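Local coordinates for protein insecticyanin-A (Manduca sexta, PDB 1Z24) that binds the bile pigment biliverdin IX gamma, whose blue, mixed with lipoprotein-bound carotenes, gives hornworms their green camouflage, at residues 2-7 with 127-132; 12-17 with 83-88; 56-61 with 69-74. One frame throughout, in Å; residues are numbered along the deposited sequence.

Read from the N terminus, the chain makes its first strand at once, and contact 1 closes a loop of more than a hundred residues by laying 2-7 beside 127-132. Inside that loop the segment 12-17 meets 83-88 in contact 2, joining two connecting loops beside the barrel. Inside that loop again, contact 3 is a local hairpin pairing, 56-61 with 69-74. The three are therefore nested and none crosses another. Contacts 1 and 3 belong to the same curled sheet on opposite sides of the chain's centre, and both reach the biliverdin. Contacts 2 and 3 touch through Tyr88 and Leu74, whose CD1 atoms pack 3.8 Å apart.

Contact 1 (2-7 with 127-132); sequences DIFYPG and AHSIHA. With BLV (biliverdin IX gamma chromophore), chain B.
Tyr5 and His128 form an antiparallel hydrogen-bonded pair in which the short N-terminal strand 3-6 is added to strand 127-136 of the lipocalin barrel. Of the backbone bonds, Tyr5 N reaches His128 O at 2.7 Å and His128 N returns to Tyr5 O at 2.8 Å; farther along, Ile130 N donates to Ile3 O.

Two imidazoles supply the side-chain hydrogen bonds. His128 ND1 donates to Gly7 O (2.6 Å), with the oxygen close to the ring plane but the donor well above the carbonyl plane. Its CG sits between the backbone N and carbonyl carbon (chi1 52°), which turns the ring toward Gly7, just past the end of strand 3-6. At the other end, His131 NE2 gives a nearly straight bond to Asp2 OD2 (2.6 Å), ring and carboxylate planes standing 82° apart. His131 ND1 is bonded to Asn118 OD1, and biliverdin O1A also lies near, 3.5 Å from His131 ND1. A leucine in place of His131 would probably leave Asp2 OD2 without its donor and Asn118 OD1 without its partner.

Side-chain packing is found on both faces of the sheet. On one, Tyr5 presents its ring edge to Ile130 CG1 and also packs on Pro6 of the second subunit. On the other, a CH-pi contact puts Ser129 CB over the centre of the Phe4 ring, 3.8 Å from its centroid.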
# COMPACT_ATOMS: atom_id res chain seq x y z
N ASP A 2 -15.19 -5.08 10.80
CA ASP A 2 -14.50 -5.20 9.54
C ASP A 2 -13.07 -4.92 9.78
O ASP A 2 -12.76 -4.28 10.76
CB ASP A 2 -14.98 -4.22 8.44
CG ASP A 2 -16.35 -4.57 7.95
OD1 ASP A 2 -17.10 -5.36 8.46
OD2 ASP A 2 -16.67 -3.90 6.95
N ILE A 3 -12.22 -5.37 8.88
CA ILE A 3 -10.79 -5.13 9.00
C ILE A 3 -10.36 -3.75 8.47
O ILE A 3 -10.59 -3.38 7.32
CB ILE A 3 -9.95 -6.26 8.38
CG1 ILE A 3 -10.24 -7.57 9.07
CG2 ILE A 3 -8.45 -5.99 8.47
CD1 ILE A 3 -10.36 -8.65 8.05
N PHE A 4 -9.72 -2.95 9.31
CA PHE A 4 -9.25 -1.63 8.91
C PHE A 4 -7.75 -1.56 9.03
O PHE A 4 -7.13 -2.22 9.84
CB PHE A 4 -9.79 -0.63 9.97
CG PHE A 4 -11.14 -0.07 9.64
CD1 PHE A 4 -12.28 -0.78 10.01
CD2 PHE A 4 -11.23 1.13 8.94
CE1 PHE A 4 -13.54 -0.25 9.70
CE2 PHE A 4 -12.47 1.66 8.62
CZ PHE A 4 -13.61 0.97 9.02
N TYR A 5 -7.18 -0.77 8.22
CA TYR A 5 -5.76 -0.58 8.25
C TYR A 5 -5.58 0.92 8.11
O TYR A 5 -6.45 1.59 7.55
CB TYR A 5 -5.13 -1.18 7.06
CG TYR A 5 -5.27 -2.65 7.01
CD1 TYR A 5 -4.37 -3.44 7.72
CD2 TYR A 5 -6.25 -3.27 6.24
CE1 TYR A 5 -4.43 -4.84 7.67
CE2 TYR A 5 -6.30 -4.67 6.16
CZ TYR A 5 -5.37 -5.46 6.86
OH TYR A 5 -5.38 -6.83 6.82
N PRO A 6 -4.50 1.47 8.59
CA PRO A 6 -4.32 2.89 8.50
C PRO A 6 -4.02 3.46 7.15
O PRO A 6 -3.45 2.80 6.32
CB PRO A 6 -3.15 3.26 9.39
CG PRO A 6 -2.46 1.96 9.74
CD PRO A 6 -3.44 0.82 9.39
N GLY A 7 -4.41 4.70 6.95
CA GLY A 7 -4.11 5.35 5.68
C GLY A 7 -5.11 5.15 4.59
O GLY A 7 -6.17 4.57 4.80
N ALA A 127 -8.33 5.83 7.91
CA ALA A 127 -8.04 4.41 7.79
C ALA A 127 -9.01 3.82 6.77
O ALA A 127 -10.03 4.44 6.42
CB ALA A 127 -8.19 3.73 9.13
N HIS A 128 -8.70 2.63 6.29
CA HIS A 128 -9.60 2.03 5.32
C HIS A 128 -9.88 0.62 5.74
O HIS A 128 -9.08 -0.05 6.44
CB HIS A 128 -9.01 2.01 3.82
CG HIS A 128 -7.64 1.39 3.82
ND1 HIS A 128 -6.52 2.08 4.30
CD2 HIS A 128 -7.23 0.17 3.41
CE1 HIS A 128 -5.49 1.25 4.18
NE2 HIS A 128 -5.86 0.09 3.65
N SER A 129 -11.05 0.18 5.31
CA SER A 129 -11.41 -1.19 5.60
C SER A 129 -11.19 -1.98 4.30
O SER A 129 -11.29 -1.43 3.20
CB SER A 129 -12.82 -1.45 6.10
OG SER A 129 -13.79 -0.80 5.28
N ILE A 130 -10.87 -3.26 4.40
CA ILE A 130 -10.65 -4.09 3.23
C ILE A 130 -11.65 -5.25 3.19
O ILE A 130 -11.90 -5.96 4.19
CB ILE A 130 -9.22 -4.68 3.25
CG1 ILE A 130 -8.09 -3.61 3.07
CG2 ILE A 130 -9.13 -5.83 2.23
CD1 ILE A 130 -8.27 -2.80 1.78
N HIS A 131 -12.22 -5.46 2.03
CA HIS A 131 -13.13 -6.57 1.89
C HIS A 131 -12.66 -7.48 0.77
O HIS A 131 -12.13 -7.00 -0.23
CB HIS A 131 -14.59 -6.21 1.66
CG HIS A 131 -14.99 -5.25 2.71
ND1 HIS A 131 -15.08 -3.88 2.48
CD2 HIS A 131 -15.30 -5.48 4.01
CE1 HIS A 131 -15.46 -3.33 3.68
NE2 HIS A 131 -15.60 -4.26 4.61
N ALA A 132 -12.83 -8.80 0.91
CA ALA A 132 -12.40 -9.72 -0.15
C ALA A 132 -13.24 -10.97 -0.15
O ALA A 132 -13.73 -11.37 0.91
CB ALA A 132 -10.95 -10.11 -0.02
NA BLV B . -20.92 -6.18 -0.77
C1A BLV B . -20.77 -5.00 -0.13
C2A BLV B . -19.84 -4.10 -0.78
C3A BLV B . -19.41 -4.76 -1.89
C4A BLV B . -20.09 -6.07 -1.87
CMA BLV B . -18.34 -4.34 -2.97
OA BLV B . -21.38 -4.73 0.89
CAA BLV B . -19.42 -2.77 -0.29
CBA BLV B . -18.46 -3.10 0.81
CGA BLV B . -18.09 -1.82 1.55
O1A BLV B . -17.05 -1.25 1.37
O2A BLV B . -18.89 -1.35 2.30
CHB BLV B . -19.87 -7.05 -2.83
NB BLV B . -21.39 -8.84 -2.14
C1B BLV B . -20.29 -8.37 -2.82
C2B BLV B . -19.66 -9.44 -3.57
C3B BLV B . -20.38 -10.53 -3.32
C4B BLV B . -21.46 -10.15 -2.40
CMB BLV B . -18.43 -9.31 -4.46
CAB BLV B . -20.12 -11.90 -3.85
CBB BLV B . -20.30 -12.90 -2.93
CHC BLV B . -22.45 -11.04 -1.96
NC BLV B . -23.87 -9.84 -0.42
C1C BLV B . -23.61 -10.86 -1.26
C2C BLV B . -24.72 -11.83 -1.29
C3C BLV B . -25.72 -11.42 -0.51
C4C BLV B . -25.18 -10.13 0.06
CMC BLV B . -24.75 -13.00 -2.15
CAC BLV B . -27.10 -12.01 -0.14
CBC BLV B . -28.10 -11.19 0.26
CHD BLV B . -25.85 -9.33 1.05
ND BLV B . -25.10 -7.09 0.31
C1D BLV B . -25.84 -7.95 1.17
C2D BLV B . -26.61 -7.13 2.16
C3D BLV B . -26.33 -5.81 1.90
C4D BLV B . -25.43 -5.82 0.77
CMD BLV B . -27.50 -7.62 3.26
OD BLV B . -24.99 -4.81 0.26
CAD BLV B . -26.88 -4.63 2.61
CBD BLV B . -27.97 -4.03 1.75
CGD BLV B . -28.45 -2.65 2.33
O1D BLV B . -29.40 -2.60 3.05
O2D BLV B . -27.86 -1.61 2.09

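Contact 2 (12-17 with 83-88)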
# COMPACT_ATOMS: atom_id res chain seq x y z
N VAL A 12 -3.93 -0.43 -6.50
CA VAL A 12 -4.28 -1.78 -6.92
C VAL A 12 -4.87 -1.72 -8.33
O VAL A 12 -5.53 -0.77 -8.71
CB VAL A 12 -5.26 -2.38 -5.94
CG1 VAL A 12 -6.29 -1.37 -5.75
CG2 VAL A 12 -6.01 -3.40 -6.73
N LYS A 13 -4.61 -2.71 -9.13
CA LYS A 13 -5.12 -2.75 -10.50
C LYS A 13 -5.81 -4.07 -10.68
O LYS A 13 -5.20 -5.10 -10.46
CB LYS A 13 -3.95 -2.68 -11.48
CG LYS A 13 -4.38 -2.83 -12.92
CD LYS A 13 -3.26 -3.09 -13.94
CE LYS A 13 -2.91 -4.58 -14.00
NZ LYS A 13 -4.02 -5.53 -14.31
N PRO A 14 -7.08 -4.06 -11.05
CA PRO A 14 -7.85 -5.26 -11.24
C PRO A 14 -7.47 -6.00 -12.49
O PRO A 14 -6.62 -5.57 -13.24
CB PRO A 14 -9.29 -4.80 -11.30
CG PRO A 14 -9.26 -3.31 -11.61
CD PRO A 14 -7.82 -2.89 -11.43
N VAL A 15 -8.11 -7.14 -12.70
CA VAL A 15 -7.83 -7.97 -13.85
C VAL A 15 -8.01 -7.27 -15.20
O VAL A 15 -8.92 -6.47 -15.40
CB VAL A 15 -8.66 -9.26 -13.73
CG1 VAL A 15 -10.13 -8.92 -13.90
CG2 VAL A 15 -8.27 -10.26 -14.83
N ASN A 16 -7.13 -7.60 -16.13
CA ASN A 16 -7.19 -7.05 -17.47
C ASN A 16 -8.05 -7.89 -18.46
O ASN A 16 -8.23 -9.12 -18.33
CB ASN A 16 -5.77 -7.04 -18.08
CG ASN A 16 -5.00 -5.90 -17.54
OD1 ASN A 16 -3.92 -6.02 -17.01
ND2 ASN A 16 -5.56 -4.75 -17.68
N ASP A 17 -8.55 -7.23 -19.49
CA ASP A 17 -9.32 -7.96 -20.48
C ASP A 17 -10.51 -8.64 -19.91
O ASP A 17 -10.82 -9.76 -20.28
CB ASP A 17 -8.44 -9.01 -21.12
CG ASP A 17 -8.17 -8.58 -22.55
OD1 ASP A 17 -7.07 -8.64 -23.09
OD2 ASP A 17 -9.26 -8.12 -23.15
N THR A 83 -10.69 1.03 -19.84
CA THR A 83 -9.51 0.23 -19.63
C THR A 83 -9.78 -1.24 -19.88
O THR A 83 -8.86 -1.99 -20.09
CB THR A 83 -8.93 0.36 -18.21
OG1 THR A 83 -9.96 -0.09 -17.30
CG2 THR A 83 -8.56 1.80 -17.87
N LYS A 84 -11.03 -1.67 -19.86
CA LYS A 84 -11.35 -3.09 -20.08
C LYS A 84 -10.97 -3.95 -18.87
O LYS A 84 -10.88 -5.17 -18.98
CB LYS A 84 -10.74 -3.71 -21.32
CG LYS A 84 -10.86 -2.76 -22.50
CD LYS A 84 -12.30 -2.40 -22.80
CE LYS A 84 -12.53 -1.65 -24.11
NZ LYS A 84 -11.77 -0.37 -24.19
N GLN A 85 -10.75 -3.28 -17.71
CA GLN A 85 -10.39 -3.99 -16.47
C GLN A 85 -11.60 -4.57 -15.74
O GLN A 85 -12.77 -4.21 -16.02
CB GLN A 85 -9.52 -3.14 -15.54
CG GLN A 85 -8.10 -2.82 -16.06
CD GLN A 85 -7.64 -1.59 -15.32
OE1 GLN A 85 -8.36 -1.11 -14.43
NE2 GLN A 85 -6.49 -1.06 -15.64
N GLY A 86 -11.37 -5.49 -14.79
CA GLY A 86 -12.52 -6.09 -14.09
C GLY A 86 -12.99 -5.33 -12.88
O GLY A 86 -12.49 -5.46 -11.73
N LYS A 87 -13.96 -4.51 -13.18
CA LYS A 87 -14.56 -3.66 -12.20
C LYS A 87 -16.00 -3.46 -12.63
O LYS A 87 -16.29 -3.07 -13.77
CB LYS A 87 -13.70 -2.37 -12.16
CG LYS A 87 -13.91 -1.60 -10.87
CD LYS A 87 -13.26 -0.22 -10.89
CE LYS A 87 -11.75 -0.23 -10.98
NZ LYS A 87 -11.21 1.15 -10.90
N TYR A 88 -16.93 -3.76 -11.72
CA TYR A 88 -18.33 -3.63 -12.04
C TYR A 88 -19.15 -2.99 -10.93
O TYR A 88 -18.77 -2.90 -9.77
CB TYR A 88 -18.88 -5.01 -12.56
CG TYR A 88 -18.86 -6.10 -11.53
CD1 TYR A 88 -19.96 -6.34 -10.69
CD2 TYR A 88 -17.70 -6.86 -11.35
CE1 TYR A 88 -19.97 -7.37 -9.74
CE2 TYR A 88 -17.67 -7.87 -10.39
CZ TYR A 88 -18.80 -8.13 -9.60
OH TYR A 88 -18.72 -9.12 -8.66
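Pro14 and Val15 pack closely against Gln85 and Gly86, and one backbone bond pins them: Gly86 N donates to Val15 O at 2.7 Å, lying in the carbonyl plane. Beside it, Pro14 CB rests 3.3 Å from Gly86 O, and Val15 CG1 lies 3.7 Å from Gly86 CA. Gln85 covers the proline: its CG is anti to the carbonyl carbon (chi1 -67°) and the chain runs on extended, crossing the ring at about a right angle until OE1 comes 3.5 Å from Pro14 CD. Both segments are irregular loops of the lipocalin fold, one leading to helix 20-23, the other joining helix 80-83 to strand 88-94; Val15 and Gly86 each also bond through the backbone to Val105 of strand 97-108. Lys87 CE only brushes the proline, while its NZ forms a salt bridge with Asp79. On the solvent side the fit is looser. Asn16 runs alongside Gln85, its ND2 3.6 Å from Gln85 CG, with the amide planes steeply inclined. Lys13 bends back on its own segment, so that NZ donates to both Pro14 O (2.8 Å) and Asn16 OD1 (2.7 Å), and only its aliphatic part approaches Gln85 NE2.

Contact 3 (56-61 with 69-74); sequences SVYNSF and YMEGDL. With BLV (biliverdin IX gamma chromophore), chain B.
Four backbone bonds join Val57 and Asn59 to Gly72 and Met70 in the hairpin of strands 55-63 and 66-76, part of the lipocalin barrel wall. Asn59 N to Met70 O measures 2.9 Å and is nearly straight, and Met70 N answers to Asn59 O. Met70 faces the pocket and can be followed outward. Its CB sits 4.2 Å from Asn59 CB, the neighbour across the pair. With chi1 at -61° CG lies beside the backbone N, and from there it comes 4.1 Å from the vinyl carbon CBC of the biliverdin. SD then lies over the face of a terminal lactam ring of the pigment, 3.4 Å from C1D, while Asn59 ND2 approaches the sulfur from the side. A bend at chi3 (80°) keeps the end methyl on that same ring face, with CE 3.5 Å from C4D. The next pyrrole is met by Asn59, whose CB is 3.5 Å from the pigment methyl CMC, and Phe61 offers a ring face to the vinyl carbon CAC. Farther down this inner face Val57 CG1 meets Leu74 CB.

On the outer face the groups are different. The Tyr58 and Tyr69 rings lie nearly parallel, planes 25° apart, but are slid so far that they barely overlap; CE1 of Tyr58 meets CD1 of Tyr69 at 3.4 Å. Glu71 OE1 comes to the edge of the Tyr58 ring, its carboxylate almost perpendicular to it.

The two faces differ in chemistry. Acidic groups and tyrosine rings lie outside, whereas the inner face touches the pigment through carbon, sulfur and an uncharged amide. Arg97, Asn37 and Asn118 supply hydrogen bonds to the biliverdin; with no charged group among its own pigment contacts, the hairpin probably holds the chromophore mainly by van der Waals packing.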
# COMPACT_ATOMS: atom_id res chain seq x y z
N SER A 56 -27.91 -8.36 -14.90
CA SER A 56 -28.64 -8.24 -13.65
C SER A 56 -28.02 -9.08 -12.56
O SER A 56 -27.20 -9.96 -12.80
CB SER A 56 -30.06 -8.65 -13.81
OG SER A 56 -30.15 -9.99 -14.14
N VAL A 57 -28.38 -8.81 -11.32
CA VAL A 57 -27.82 -9.59 -10.23
C VAL A 57 -28.88 -10.15 -9.30
O VAL A 57 -29.89 -9.52 -9.02
CB VAL A 57 -26.66 -8.86 -9.48
CG1 VAL A 57 -26.83 -7.36 -9.46
CG2 VAL A 57 -26.50 -9.31 -8.05
N TYR A 58 -28.64 -11.34 -8.81
CA TYR A 58 -29.50 -11.96 -7.89
C TYR A 58 -28.58 -12.46 -6.77
O TYR A 58 -27.78 -13.38 -6.94
CB TYR A 58 -30.28 -13.12 -8.54
CG TYR A 58 -31.14 -13.80 -7.49
CD1 TYR A 58 -32.44 -13.34 -7.23
CD2 TYR A 58 -30.71 -14.90 -6.77
CE1 TYR A 58 -33.26 -13.92 -6.27
CE2 TYR A 58 -31.52 -15.51 -5.81
CZ TYR A 58 -32.79 -15.01 -5.56
OH TYR A 58 -33.61 -15.61 -4.68
N ASN A 59 -28.67 -11.84 -5.59
CA ASN A 59 -27.84 -12.28 -4.50
C ASN A 59 -28.70 -12.90 -3.41
O ASN A 59 -29.80 -12.41 -3.07
CB ASN A 59 -27.19 -11.07 -3.77
CG ASN A 59 -25.94 -10.43 -4.36
OD1 ASN A 59 -25.17 -11.06 -5.15
ND2 ASN A 59 -25.75 -9.10 -3.96
N SER A 60 -28.20 -13.96 -2.81
CA SER A 60 -28.92 -14.58 -1.76
C SER A 60 -28.07 -15.33 -0.78
O SER A 60 -26.96 -15.77 -1.03
CB SER A 60 -29.99 -15.56 -2.28
OG SER A 60 -29.45 -16.82 -2.68
N PHE A 61 -28.67 -15.48 0.37
CA PHE A 61 -28.09 -16.21 1.46
C PHE A 61 -29.21 -16.64 2.38
O PHE A 61 -30.36 -16.23 2.23
CB PHE A 61 -26.89 -15.61 2.13
CG PHE A 61 -27.07 -14.27 2.79
CD1 PHE A 61 -28.29 -13.84 3.36
CD2 PHE A 61 -25.97 -13.41 2.89
CE1 PHE A 61 -28.42 -12.61 3.99
CE2 PHE A 61 -26.07 -12.18 3.54
CZ PHE A 61 -27.30 -11.76 4.10
N TYR A 69 -32.83 -12.31 -0.16
CA TYR A 69 -32.22 -12.01 -1.42
C TYR A 69 -32.34 -10.57 -1.86
O TYR A 69 -33.10 -9.78 -1.27
CB TYR A 69 -32.76 -12.98 -2.45
CG TYR A 69 -34.21 -12.77 -2.64
CD1 TYR A 69 -34.60 -12.00 -3.74
CD2 TYR A 69 -35.15 -13.34 -1.77
CE1 TYR A 69 -35.96 -11.80 -3.98
CE2 TYR A 69 -36.52 -13.15 -2.00
CZ TYR A 69 -36.90 -12.37 -3.11
OH TYR A 69 -38.22 -12.14 -3.40
N MET A 70 -31.56 -10.23 -2.89
CA MET A 70 -31.53 -8.89 -3.44
C MET A 70 -31.45 -8.99 -4.94
O MET A 70 -30.69 -9.80 -5.46
CB MET A 70 -30.18 -8.23 -3.12
CG MET A 70 -29.89 -8.08 -1.66
SD MET A 70 -28.14 -7.73 -1.32
CE MET A 70 -27.96 -6.00 -1.65
N GLU A 71 -32.22 -8.15 -5.60
CA GLU A 71 -32.21 -8.12 -7.05
C GLU A 71 -31.73 -6.77 -7.53
O GLU A 71 -32.18 -5.76 -7.00
CB GLU A 71 -33.62 -8.39 -7.59
CG GLU A 71 -34.22 -9.67 -6.98
CD GLU A 71 -35.47 -10.18 -7.68
OE1 GLU A 71 -35.40 -11.06 -8.50
OE2 GLU A 71 -36.60 -9.59 -7.36
N GLY A 72 -30.81 -6.72 -8.50
CA GLY A 72 -30.35 -5.42 -8.95
C GLY A 72 -29.79 -5.48 -10.33
O GLY A 72 -29.87 -6.51 -10.98
N ASP A 73 -29.21 -4.37 -10.74
CA ASP A 73 -28.62 -4.24 -12.02
C ASP A 73 -27.13 -4.33 -11.89
O ASP A 73 -26.55 -4.04 -10.85
CB ASP A 73 -29.04 -2.89 -12.61
CG ASP A 73 -30.57 -2.81 -12.82
OD1 ASP A 73 -31.26 -1.91 -12.34
OD2 ASP A 73 -31.07 -3.80 -13.56
N LEU A 74 -26.54 -4.74 -12.98
CA LEU A 74 -25.11 -4.88 -13.01
C LEU A 74 -24.54 -4.24 -14.26
O LEU A 74 -25.09 -4.41 -15.34
CB LEU A 74 -24.76 -6.40 -12.95
CG LEU A 74 -23.27 -6.64 -12.63
CD1 LEU A 74 -22.99 -8.07 -12.22
CD2 LEU A 74 -22.42 -6.39 -13.83
NA BLV B . -20.92 -6.18 -0.77
C1A BLV B . -20.77 -5.00 -0.13
C2A BLV B . -19.84 -4.10 -0.78
C3A BLV B . -19.41 -4.76 -1.89
C4A BLV B . -20.09 -6.07 -1.87
CMA BLV B . -18.34 -4.34 -2.97
OA BLV B . -21.38 -4.73 0.89
CAA BLV B . -19.42 -2.77 -0.29
CBA BLV B . -18.46 -3.10 0.81
CGA BLV B . -18.09 -1.82 1.55
O1A BLV B . -17.05 -1.25 1.37
O2A BLV B . -18.89 -1.35 2.30
CHB BLV B . -19.87 -7.05 -2.83
NB BLV B . -21.39 -8.84 -2.14
C1B BLV B . -20.29 -8.37 -2.82
C2B BLV B . -19.66 -9.44 -3.57
C3B BLV B . -20.38 -10.53 -3.32
C4B BLV B . -21.46 -10.15 -2.40
CMB BLV B . -18.43 -9.31 -4.46
CAB BLV B . -20.12 -11.90 -3.85
CBB BLV B . -20.30 -12.90 -2.93
CHC BLV B . -22.45 -11.04 -1.96
NC BLV B . -23.87 -9.84 -0.42
C1C BLV B . -23.61 -10.86 -1.26
C2C BLV B . -24.72 -11.83 -1.29
C3C BLV B . -25.72 -11.42 -0.51
C4C BLV B . -25.18 -10.13 0.06
CMC BLV B . -24.75 -13.00 -2.15
CAC BLV B . -27.10 -12.01 -0.14
CBC BLV B . -28.10 -11.19 0.26
CHD BLV B . -25.85 -9.33 1.05
ND BLV B . -25.10 -7.09 0.31
C1D BLV B . -25.84 -7.95 1.17
C2D BLV B . -26.61 -7.13 2.16
C3D BLV B . -26.33 -5.81 1.90
C4D BLV B . -25.43 -5.82 0.77
CMD BLV B . -27.50 -7.62 3.26
OD BLV B . -24.99 -4.81 0.26
CAD BLV B . -26.88 -4.63 2.61
CBD BLV B . -27.97 -4.03 1.75
CGD BLV B . -28.45 -2.65 2.33
O1D BLV B . -29.40 -2.60 3.05
O2D BLV B . -27.86 -1.61 2.09